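Local coordinates for protein endo-1,4-beta-xylanase C (Paenibacillus barcinonensis, PDB 4XUP) that hydrolyses internal beta-1,4 linkages of xylan as a whole enzyme, the chain here being its N-terminal pair of family 22 carbohydrate-binding modules, at residues 91-96 against 133-138; 10-15 against 151-156; 172-177 against 327-332. All blocks are in the same frame, centred on the assembly; numbering follows the deposited sequence.

Interaction 1. Residues 91-96 against 133-138; sequences FTVERR and LLLYLE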
loop_
_atom_site.group_PDB
_atom_site.type_symbol
_atom_site.label_atom_id
_atom_site.label_comp_id
_atom_site.label_asym_id
_atom_site.label_seq_id
_atom_site.Cartn_x
_atom_site.Cartn_y
_atom_site.Cartn_z
ATOM N N PHE A 91 13.145 -5.204 -16.053
ATOM C CA PHE A 91 12.486 -6.323 -15.447
ATOM C C PHE A 91 11.012 -6.336 -15.875
ATOM O O PHE A 91 10.320 -5.305 -15.882
ATOM C CB PHE A 91 12.523 -6.267 -13.942
ATOM C CG PHE A 91 13.850 -6.632 -13.362
ATOM C CD1 PHE A 91 14.380 -7.923 -13.531
ATOM C CD2 PHE A 91 14.577 -5.712 -12.619
ATOM C CE1 PHE A 91 15.593 -8.286 -12.965
ATOM C CE2 PHE A 91 15.792 -6.072 -12.060
ATOM C CZ PHE A 91 16.309 -7.351 -12.238
ATOM N N THR A 92 10.561 -7.531 -16.216
ATOM C CA THR A 92 9.183 -7.792 -16.590
ATOM C C THR A 92 8.709 -9.009 -15.844
ATOM O O THR A 92 9.437 -9.962 -15.649
ATOM C CB THR A 92 9.041 -8.052 -18.102
ATOM O OG1 THR A 92 9.450 -6.890 -18.830
ATOM C CG2 THR A 92 7.582 -8.351 -18.493
ATOM N N VAL A 93 7.440 -8.987 -15.494
ATOM C CA VAL A 93 6.757 -10.165 -14.940
ATOM C C VAL A 93 5.720 -10.695 -15.915
ATOM O O VAL A 93 4.737 -10.031 -16.247
ATOM C CB VAL A 93 6.077 -9.874 -13.587
ATOM C CG1 VAL A 93 5.358 -11.104 -13.070
ATOM C CG2 VAL A 93 7.117 -9.410 -12.576
ATOM N N GLU A 94 5.945 -11.918 -16.332
ATOM C CA GLU A 94 4.942 -12.693 -17.078
ATOM C C GLU A 94 4.036 -13.325 -16.089
ATOM O O GLU A 94 4.459 -14.127 -15.258
ATOM C CB GLU A 94 5.560 -13.806 -17.920
ATOM C CG GLU A 94 4.595 -14.515 -18.860
ATOM C CD GLU A 94 5.289 -15.570 -19.705
ATOM O OE1 GLU A 94 5.627 -16.647 -19.118
ATOM O OE2 GLU A 94 5.500 -15.317 -20.935
ATOM N N ARG A 95 2.765 -13.012 -16.237
ATOM C CA ARG A 95 1.737 -13.457 -15.286
ATOM C C ARG A 95 0.585 -14.156 -15.990
ATOM O O ARG A 95 0.061 -13.700 -17.018
ATOM C CB ARG A 95 1.190 -12.247 -14.496
ATOM C CG ARG A 95 0.032 -12.563 -13.549
ATOM C CD ARG A 95 -0.276 -11.389 -12.645
ATOM N NE ARG A 95 -0.488 -10.194 -13.451
ATOM C CZ ARG A 95 -1.649 -9.823 -14.006
ATOM N NH1 ARG A 95 -2.762 -10.523 -13.813
ATOM N NH2 ARG A 95 -1.694 -8.725 -14.746
ATOM N N ARG A 96 0.193 -15.270 -15.420
ATOM C CA ARG A 96 -1.029 -15.940 -15.856
ATOM C C ARG A 96 -2.175 -15.387 -15.048
ATOM O O ARG A 96 -2.258 -15.632 -13.837
ATOM C CB ARG A 96 -0.930 -17.454 -15.669
ATOM C CG ARG A 96 -0.525 -18.207 -16.911
ATOM C CD ARG A 96 -0.478 -19.696 -16.641
ATOM N NE ARG A 96 0.511 -20.367 -17.487
ATOM C CZ ARG A 96 0.722 -21.676 -17.446
ATOM N NH1 ARG A 96 0.007 -22.459 -16.617
ATOM N NH2 ARG A 96 1.627 -22.223 -18.239
ATOM N N LEU A 133 3.664 -16.724 -11.750
ATOM C CA LEU A 133 4.441 -15.494 -11.958
ATOM C C LEU A 133 5.872 -15.816 -12.307
ATOM O O LEU A 133 6.572 -16.541 -11.591
ATOM C CB LEU A 133 4.430 -14.559 -10.757
ATOM C CG LEU A 133 3.197 -13.657 -10.777
ATOM C CD1 LEU A 133 2.064 -14.506 -10.262
ATOM C CD2 LEU A 133 3.323 -12.397 -9.952
ATOM N N LEU A 134 6.283 -15.226 -13.412
ATOM C CA LEU A 134 7.613 -15.393 -13.927
ATOM C C LEU A 134 8.299 -14.050 -14.175
ATOM O O LEU A 134 7.916 -13.292 -15.038
ATOM C CB LEU A 134 7.612 -16.227 -15.191
ATOM C CG LEU A 134 9.049 -16.510 -15.656
ATOM C CD1 LEU A 134 9.699 -17.639 -14.867
ATOM C CD2 LEU A 134 9.113 -16.808 -17.154
ATOM N N LEU A 135 9.318 -13.789 -13.376
ATOM C CA LEU A 135 10.138 -12.563 -13.504
ATOM C C LEU A 135 11.261 -12.818 -14.501
ATOM O O LEU A 135 11.840 -13.876 -14.512
ATOM C CB LEU A 135 10.755 -12.139 -12.187
ATOM C CG LEU A 135 11.710 -10.944 -12.244
ATOM C CD1 LEU A 135 10.990 -9.652 -12.470
ATOM C CD2 LEU A 135 12.517 -10.837 -10.980
ATOM N N TYR A 136 11.453 -11.887 -15.402
ATOM C CA TYR A 136 12.553 -11.984 -16.315
ATOM C C TYR A 136 13.191 -10.628 -16.634
ATOM O O TYR A 136 12.564 -9.582 -16.525
ATOM C CB TYR A 136 12.211 -12.747 -17.578
ATOM C CG TYR A 136 11.184 -12.147 -18.517
ATOM C CD1 TYR A 136 9.845 -12.178 -18.213
ATOM C CD2 TYR A 136 11.558 -11.662 -19.774
ATOM C CE1 TYR A 136 8.895 -11.694 -19.110
ATOM C CE2 TYR A 136 10.627 -11.145 -20.674
ATOM C CZ TYR A 136 9.289 -11.182 -20.348
ATOM O OH TYR A 136 8.352 -10.717 -21.250
ATOM N N LEU A 137 14.449 -10.710 -17.026
ATOM C CA LEU A 137 15.254 -9.561 -17.375
ATOM C C LEU A 137 15.466 -9.494 -18.883
ATOM O O LEU A 137 16.146 -10.320 -19.474
ATOM C CB LEU A 137 16.590 -9.610 -16.663
ATOM C CG LEU A 137 17.564 -8.465 -16.972
ATOM C CD1 LEU A 137 17.010 -7.113 -16.546
ATOM C CD2 LEU A 137 18.907 -8.720 -16.293
ATOM N N GLU A 138 14.933 -8.442 -19.461
ATOM C CA GLU A 138 14.678 -8.331 -20.885
ATOM C C GLU A 138 15.380 -7.146 -21.498
ATOM O O GLU A 138 15.494 -6.109 -20.867
ATOM C CB GLU A 138 13.168 -7.996 -21.036
ATOM C CG GLU A 138 12.470 -8.529 -22.250
ATOM C CD GLU A 138 10.986 -8.187 -22.283
ATOM O OE1 GLU A 138 10.403 -7.693 -21.274
ATOM O OE2 GLU A 138 10.379 -8.453 -23.345
#
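T92 lies against Y136 with its CB over one face of the phenol ring, 4.0 Å from the ring centroid, a CH-pi contact set toward the rim. The Y136 ring is turned back over the neighbouring strand because its CG sits between the backbone N and the carbonyl carbon (chi1 65°). A beta-branched threonine suits this place: CG2 lies 3.6 Å from CE1 of Y136, while the other branch, OG1, donates to OE1 of E138 at 2.7 Å. Beneath them, the backbones of T92 and Y136 form a hydrogen-bonded antiparallel pair, each N-H nearly straight onto the other's carbonyl. On the opposite face F91, V93, L133, L135 and L137 make an apolar cluster. CD1 of L137 stands over the F91 ring, 4.2 Å from its centroid; branched chains suit this face because they offer methyls to the ring and to each other, as CD1 of L135 does to CG2 of V93 at 3.9 Å. E94 and L134 run side by side, and the carboxylate of E94 reaches on to R27 and the hydroxyl of Y104. Strand 132-139 has strand 57-61 on its other side and strand 87-96 pairs onward with 102-106, while V93 and L133 press on Y125 of strand 119-125, in the facing sheet of the beta-sandwich.

Interaction 2. Residues 10-15 against 151-156; sequences ILLSHS and FQIRLV. With CA (calcium ion), chain G.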
loop_
_atom_site.group_PDB
_atom_site.type_symbol
_atom_site.label_atom_id
_atom_site.label_comp_id
_atom_site.label_asym_id
_atom_site.label_seq_id
_atom_site.Cartn_x
_atom_site.Cartn_y
_atom_site.Cartn_z
ATOM N N ILE A 10 13.087 -8.813 3.830
ATOM C CA ILE A 10 13.673 -9.374 2.633
ATOM C C ILE A 10 13.037 -10.727 2.290
ATOM O O ILE A 10 13.035 -11.648 3.109
ATOM C CB ILE A 10 15.179 -9.488 2.771
ATOM C CG1 ILE A 10 15.766 -8.069 2.753
ATOM C CG2 ILE A 10 15.757 -10.297 1.626
ATOM C CD1 ILE A 10 17.244 -7.995 3.075
ATOM N N LEU A 11 12.541 -10.836 1.063
ATOM C CA LEU A 11 11.952 -12.095 0.545
ATOM C C LEU A 11 12.961 -12.990 -0.201
ATOM O O LEU A 11 12.882 -14.214 -0.178
ATOM C CB LEU A 11 10.781 -11.805 -0.382
ATOM C CG LEU A 11 9.669 -10.935 0.216
ATOM C CD1 LEU A 11 8.525 -10.720 -0.759
ATOM C CD2 LEU A 11 9.116 -11.533 1.486
ATOM N N LEU A 12 13.839 -12.322 -0.927
ATOM C CA LEU A 12 14.913 -12.957 -1.672
ATOM C C LEU A 12 16.112 -12.056 -1.776
ATOM O O LEU A 12 15.985 -10.874 -2.009
ATOM C CB LEU A 12 14.489 -13.298 -3.093
ATOM C CG LEU A 12 13.676 -14.554 -3.349
ATOM C CD1 LEU A 12 13.557 -14.703 -4.853
ATOM C CD2 LEU A 12 14.300 -15.807 -2.772
ATOM N N SER A 13 17.275 -12.665 -1.690
ATOM C CA SER A 13 18.554 -11.985 -1.915
ATOM C C SER A 13 19.524 -12.907 -2.609
ATOM O O SER A 13 19.824 -13.959 -2.110
ATOM C CB SER A 13 19.167 -11.512 -0.597
ATOM O OG SER A 13 20.341 -10.771 -0.850
ATOM N N HIS A 14 19.982 -12.495 -3.777
ATOM C CA HIS A 14 20.890 -13.307 -4.622
ATOM C C HIS A 14 22.136 -12.544 -4.989
ATOM O O HIS A 14 22.062 -11.587 -5.731
ATOM C CB HIS A 14 20.270 -13.746 -5.951
ATOM C CG HIS A 14 19.088 -14.622 -5.794
ATOM N ND1 HIS A 14 18.181 -14.818 -6.806
ATOM C CD2 HIS A 14 18.631 -15.319 -4.728
ATOM C CE1 HIS A 14 17.219 -15.612 -6.379
ATOM N NE2 HIS A 14 17.474 -15.935 -5.121
ATOM N N SER A 15 23.250 -13.025 -4.490
ATOM C CA SER A 15 24.590 -12.505 -4.807
ATOM C C SER A 15 25.395 -13.394 -5.788
ATOM O O SER A 15 26.422 -12.972 -6.334
ATOM C CB SER A 15 25.358 -12.374 -3.518
ATOM O OG SER A 15 25.477 -13.664 -2.951
ATOM N N PHE A 151 20.892 -9.145 -6.736
ATOM C CA PHE A 151 19.468 -9.124 -7.006
ATOM C C PHE A 151 18.756 -9.260 -5.692
ATOM O O PHE A 151 19.116 -10.060 -4.838
ATOM C CB PHE A 151 19.031 -10.249 -7.940
ATOM C CG PHE A 151 17.537 -10.357 -8.091
ATOM C CD1 PHE A 151 16.842 -9.486 -8.918
ATOM C CD2 PHE A 151 16.829 -11.301 -7.393
ATOM C CE1 PHE A 151 15.470 -9.585 -9.062
ATOM C CE2 PHE A 151 15.451 -11.398 -7.516
ATOM C CZ PHE A 151 14.766 -10.522 -8.348
ATOM N N GLN A 152 17.694 -8.509 -5.560
ATOM C CA GLN A 152 16.942 -8.493 -4.308
ATOM C C GLN A 152 15.438 -8.225 -4.487
ATOM O O GLN A 152 15.028 -7.443 -5.329
ATOM C CB GLN A 152 17.552 -7.488 -3.337
ATOM C CG GLN A 152 16.769 -7.321 -2.045
ATOM C CD GLN A 152 17.470 -6.393 -1.051
ATOM O OE1 GLN A 152 18.488 -6.758 -0.443
ATOM N NE2 GLN A 152 16.911 -5.222 -0.864
ATOM N N ILE A 153 14.654 -8.889 -3.642
ATOM C CA ILE A 153 13.208 -8.629 -3.512
ATOM C C ILE A 153 12.853 -8.361 -2.069
ATOM O O ILE A 153 13.100 -9.183 -1.179
ATOM C CB ILE A 153 12.319 -9.741 -4.054
ATOM C CG1 ILE A 153 12.574 -9.953 -5.528
ATOM C CG2 ILE A 153 10.848 -9.346 -3.889
ATOM C CD1 ILE A 153 11.746 -11.056 -6.130
ATOM N N ARG A 154 12.242 -7.204 -1.865
ATOM C CA ARG A 154 11.858 -6.741 -0.516
ATOM C C ARG A 154 10.348 -6.550 -0.469
ATOM O O ARG A 154 9.756 -6.080 -1.423
ATOM C CB ARG A 154 12.598 -5.443 -0.118
ATOM C CG ARG A 154 12.195 -4.827 1.228
ATOM C CD ARG A 154 12.656 -3.376 1.373
ATOM N NE ARG A 154 14.117 -3.307 1.265
ATOM C CZ ARG A 154 14.960 -3.633 2.233
ATOM N NH1 ARG A 154 14.513 -4.055 3.415
ATOM N NH2 ARG A 154 16.266 -3.547 2.014
ATOM N N LEU A 155 9.760 -6.861 0.681
ATOM C CA LEU A 155 8.330 -6.615 0.914
ATOM C C LEU A 155 8.128 -5.179 1.371
ATOM O O LEU A 155 8.681 -4.748 2.381
ATOM C CB LEU A 155 7.737 -7.569 1.922
ATOM C CG LEU A 155 6.226 -7.400 2.155
ATOM C CD1 LEU A 155 5.419 -7.587 0.882
ATOM C CD2 LEU A 155 5.734 -8.394 3.190
ATOM N N VAL A 156 7.339 -4.441 0.616
ATOM C CA VAL A 156 7.090 -3.029 0.926
ATOM C C VAL A 156 5.850 -2.901 1.788
ATOM O O VAL A 156 5.805 -2.173 2.778
ATOM C CB VAL A 156 6.887 -2.166 -0.345
ATOM C CG1 VAL A 156 6.534 -0.714 0.010
ATOM C CG2 VAL A 156 8.122 -2.204 -1.213
HETATM CA CA CA G . 27.988 -11.103 -6.744
HETATM O O HOH W 1 27.665 -10.375 -4.895
#
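L11 and L12 both turn their backbone N-H groups to the carbonyl of I153, which makes a classic beta bulge in the antiparallel edge of this beta-sandwich module. The oxygen of I153 is therefore doubly used: L11 N reaches it at 2.8 Å, and L12 N comes in at 3.2 Å in the carbonyl plane, on a lone pair. The extra residue shifts the register by one, so I10 is opposite R154 while L12 is opposite I153. Beyond the bulge the ladder is regular. I153 N returns a nearly straight bond to L12 O, and H14 and F151 exchange a pair of bonds, N to O in each direction.

The polar side chains find their partners in other parts of the module. ND1 of H14 is hydrogen-bonded to NE1 of W24, which fixes the imidazole, while the same ND1 lies 3.8 Å from CD2 of F151, the two rings oblique at 37°. A histidine suits the place because it is flat enough to lie among aromatic rings and still offers a nitrogen to the indole. W24 also meets F151 edge-to-face. On the other side of the sheet, CG1 of I10 lies over the guanidinium of R154, whose NH1 has a weak bond to G8 O and whose NE has a long, weak ion pair with E73. L11 needs no polar partner: CG, anti to the carbonyl carbon (chi1 -55°), carries CD1 to CG2 of I153 and CB of L155. Just past the strand, the chain delivers a backbone oxygen to the calcium ion, which E17, Q41, Q44 and D149 also bind: S15 O is 2.5 Å from the metal, and water 1 is another ligand.

Interaction 3. Residues 172-177 against 327-332; sequences ALFKAD and VQITAT. Unlike the reference sequence in segment 172-177: D177 (reference Tyr). With CA (calcium ion), chain H.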
loop_
_atom_site.group_PDB
_atom_site.type_symbol
_atom_site.label_atom_id
_atom_site.label_comp_id
_atom_site.label_asym_id
_atom_site.label_seq_id
_atom_site.Cartn_x
_atom_site.Cartn_y
_atom_site.Cartn_z
ATOM N N ALA A 172 -13.211 0.437 -3.404
ATOM C CA ALA A 172 -12.765 1.000 -2.142
ATOM C C ALA A 172 -11.788 2.129 -2.429
ATOM O O ALA A 172 -10.665 1.890 -2.867
ATOM C CB ALA A 172 -12.120 -0.059 -1.273
ATOM N N LEU A 173 -12.224 3.353 -2.179
ATOM C CA LEU A 173 -11.405 4.567 -2.427
ATOM C C LEU A 173 -10.406 4.840 -1.295
ATOM O O LEU A 173 -9.303 5.372 -1.491
ATOM C CB LEU A 173 -12.297 5.806 -2.623
ATOM C CG LEU A 173 -13.178 6.089 -3.844
ATOM C CD1 LEU A 173 -13.956 4.832 -4.088
ATOM C CD2 LEU A 173 -14.116 7.310 -3.776
ATOM N N PHE A 174 -10.829 4.498 -0.095
ATOM C CA PHE A 174 -10.041 4.741 1.120
ATOM C C PHE A 174 -10.301 3.638 2.127
ATOM O O PHE A 174 -11.450 3.232 2.335
ATOM C CB PHE A 174 -10.365 6.110 1.756
ATOM C CG PHE A 174 -9.570 6.387 3.010
ATOM C CD1 PHE A 174 -8.222 6.754 2.928
ATOM C CD2 PHE A 174 -10.143 6.236 4.278
ATOM C CE1 PHE A 174 -7.464 6.977 4.074
ATOM C CE2 PHE A 174 -9.393 6.462 5.425
ATOM C CZ PHE A 174 -8.049 6.831 5.325
ATOM N N LYS A 175 -9.233 3.182 2.758
ATOM C CA LYS A 175 -9.338 2.126 3.746
ATOM C C LYS A 175 -8.313 2.324 4.832
ATOM O O LYS A 175 -7.163 2.678 4.569
ATOM C CB LYS A 175 -9.151 0.743 3.093
ATOM C CG LYS A 175 -9.965 -0.375 3.718
ATOM C CD LYS A 175 -9.518 -1.729 3.182
ATOM C CE LYS A 175 -10.711 -2.626 2.841
ATOM N NZ LYS A 175 -10.285 -3.839 2.077
ATOM N N ALA A 176 -8.739 2.063 6.059
ATOM C CA ALA A 176 -7.842 2.070 7.211
ATOM C C ALA A 176 -8.296 1.001 8.204
ATOM O O ALA A 176 -9.376 1.080 8.781
ATOM C CB ALA A 176 -7.781 3.439 7.857
ATOM N N ASP A 177 -7.441 0.001 8.348
ATOM C CA ASP A 177 -7.638 -1.120 9.278
ATOM C C ASP A 177 -6.622 -1.114 10.441
ATOM O O ASP A 177 -6.806 -1.813 11.434
ATOM C CB ASP A 177 -7.625 -2.473 8.526
ATOM C CG ASP A 177 -6.257 -2.828 7.909
ATOM O OD1 ASP A 177 -5.198 -2.297 8.345
ATOM O OD2 ASP A 177 -6.242 -3.661 6.977
ATOM N N VAL A 327 -12.098 1.677 8.918
ATOM C CA VAL A 327 -12.549 2.929 8.300
ATOM C C VAL A 327 -12.501 2.716 6.811
ATOM O O VAL A 327 -11.506 2.243 6.288
ATOM C CB VAL A 327 -11.643 4.135 8.613
ATOM C CG1 VAL A 327 -12.156 5.400 7.938
ATOM C CG2 VAL A 327 -11.571 4.366 10.100
ATOM N N GLN A 328 -13.558 3.143 6.146
ATOM C CA GLN A 328 -13.754 2.812 4.744
ATOM C C GLN A 328 -14.649 3.789 3.993
ATOM O O GLN A 328 -15.723 4.166 4.448
ATOM C CB GLN A 328 -14.306 1.399 4.614
ATOM C CG GLN A 328 -14.311 0.862 3.193
ATOM C CD GLN A 328 -14.534 -0.634 3.144
ATOM O OE1 GLN A 328 -13.621 -1.428 3.414
ATOM N NE2 GLN A 328 -15.761 -1.039 2.807
ATOM N N ILE A 329 -14.171 4.167 2.819
ATOM C CA ILE A 329 -14.936 4.974 1.865
ATOM C C ILE A 329 -15.053 4.200 0.552
ATOM O O ILE A 329 -14.068 3.794 -0.048
ATOM C CB ILE A 329 -14.332 6.352 1.600
ATOM C CG1 ILE A 329 -14.143 7.103 2.914
ATOM C CG2 ILE A 329 -15.244 7.158 0.679
ATOM C CD1 ILE A 329 -13.382 8.412 2.804
ATOM N N THR A 330 -16.286 4.050 0.105
ATOM C CA THR A 330 -16.583 3.307 -1.118
ATOM C C THR A 330 -17.445 4.157 -2.045
ATOM O O THR A 330 -18.256 4.997 -1.623
ATOM C CB THR A 330 -17.180 1.910 -0.884
ATOM O OG1 THR A 330 -18.551 2.040 -0.517
ATOM C CG2 THR A 330 -16.426 1.150 0.211
ATOM N N ALA A 331 -17.213 3.938 -3.334
ATOM C CA ALA A 331 -17.962 4.591 -4.400
ATOM C C ALA A 331 -19.315 3.935 -4.431
ATOM O O ALA A 331 -19.475 2.771 -4.042
ATOM C CB ALA A 331 -17.269 4.458 -5.748
ATOM N N THR A 332 -20.296 4.700 -4.880
ATOM C CA THR A 332 -21.661 4.140 -5.031
ATOM C C THR A 332 -21.910 3.561 -6.434
ATOM O O THR A 332 -22.895 2.846 -6.662
ATOM C CB THR A 332 -22.794 5.095 -4.593
ATOM O OG1 THR A 332 -22.766 6.363 -5.291
ATOM C CG2 THR A 332 -22.631 5.265 -3.115
HETATM CA CA CA H . -8.163 -3.240 12.839
#
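F174 holds CG anti to its own N (chi1 180°), a torsion that carries the ring obliquely to V327 and I329, CE2 reaching CG1 of V327 at 3.9 Å. V327 has the matching choice, CG1 trans to N, and this methyl arrives in the plane of the ring, at its edge. I329 instead swings CG1 beside its backbone N (chi1 -55°), and the CD1 at its end touches CB of F174. A large aromatic residue suits this buried face because it can touch V327 and I329 together, and Y227 meets its ring edge-to-face. The small A176 suits its position because V327 CB approaches its CB to 4.0 Å.

On the outer face K175 and Q328 lie side by side, pointing the same way. The amide oxygen OE1 of Q328 is 3.2 Å from CE of K175, so the lysine meets it through its aliphatic chain, and a flexible chain with a charged end suits this partly exposed face. Were this lysine an alanine, OE1 of Q328 would probably lose the methylenes beside it and the amide be freer to turn.

The backbone binds the strands as an antiparallel pair. A176 and V327 exchange two bonds, and I329 N gives a nearly straight one to F174 O. I329 O accepts from L173 N at 2.9 Å, with a second, weak bond from F174 N at 3.3 Å. At the bulge itself, CD1 of L173 packs on CB of A331 at 3.7 Å. D177, which differs from the reference sequence, gives its backbone O to a calcium ion at 2.4 Å, joining E179, S204, R206 and D325. The whole is a classic beta bulge in the edge strand, with a calcium site just past that strand's end, in the second module's beta-sandwich.

How the interactions relate
Interactions 1 and 2 belong to the first binding module and interaction 3 to the second. Within the first, residues 91-96 and 133-138 form part of one sheet and 10-15 with 151-156 part of the other, so their contact is the sandwich core: L135 CD2 is 3.5 Å from F151 CZ, and F91 CZ is 4.0 Å from F151 CE1. Interactions 2 and 3 are counterparts, each pairing a bulged first strand with a late strand and ending beside a calcium ion, as expected of tandem copies. Their centres are 31 Å apart and their nearest atoms about 12 Å, without touching. Interaction 1 holds no metal; the side chain of L137 is about 13 Å from a bound calcium ion.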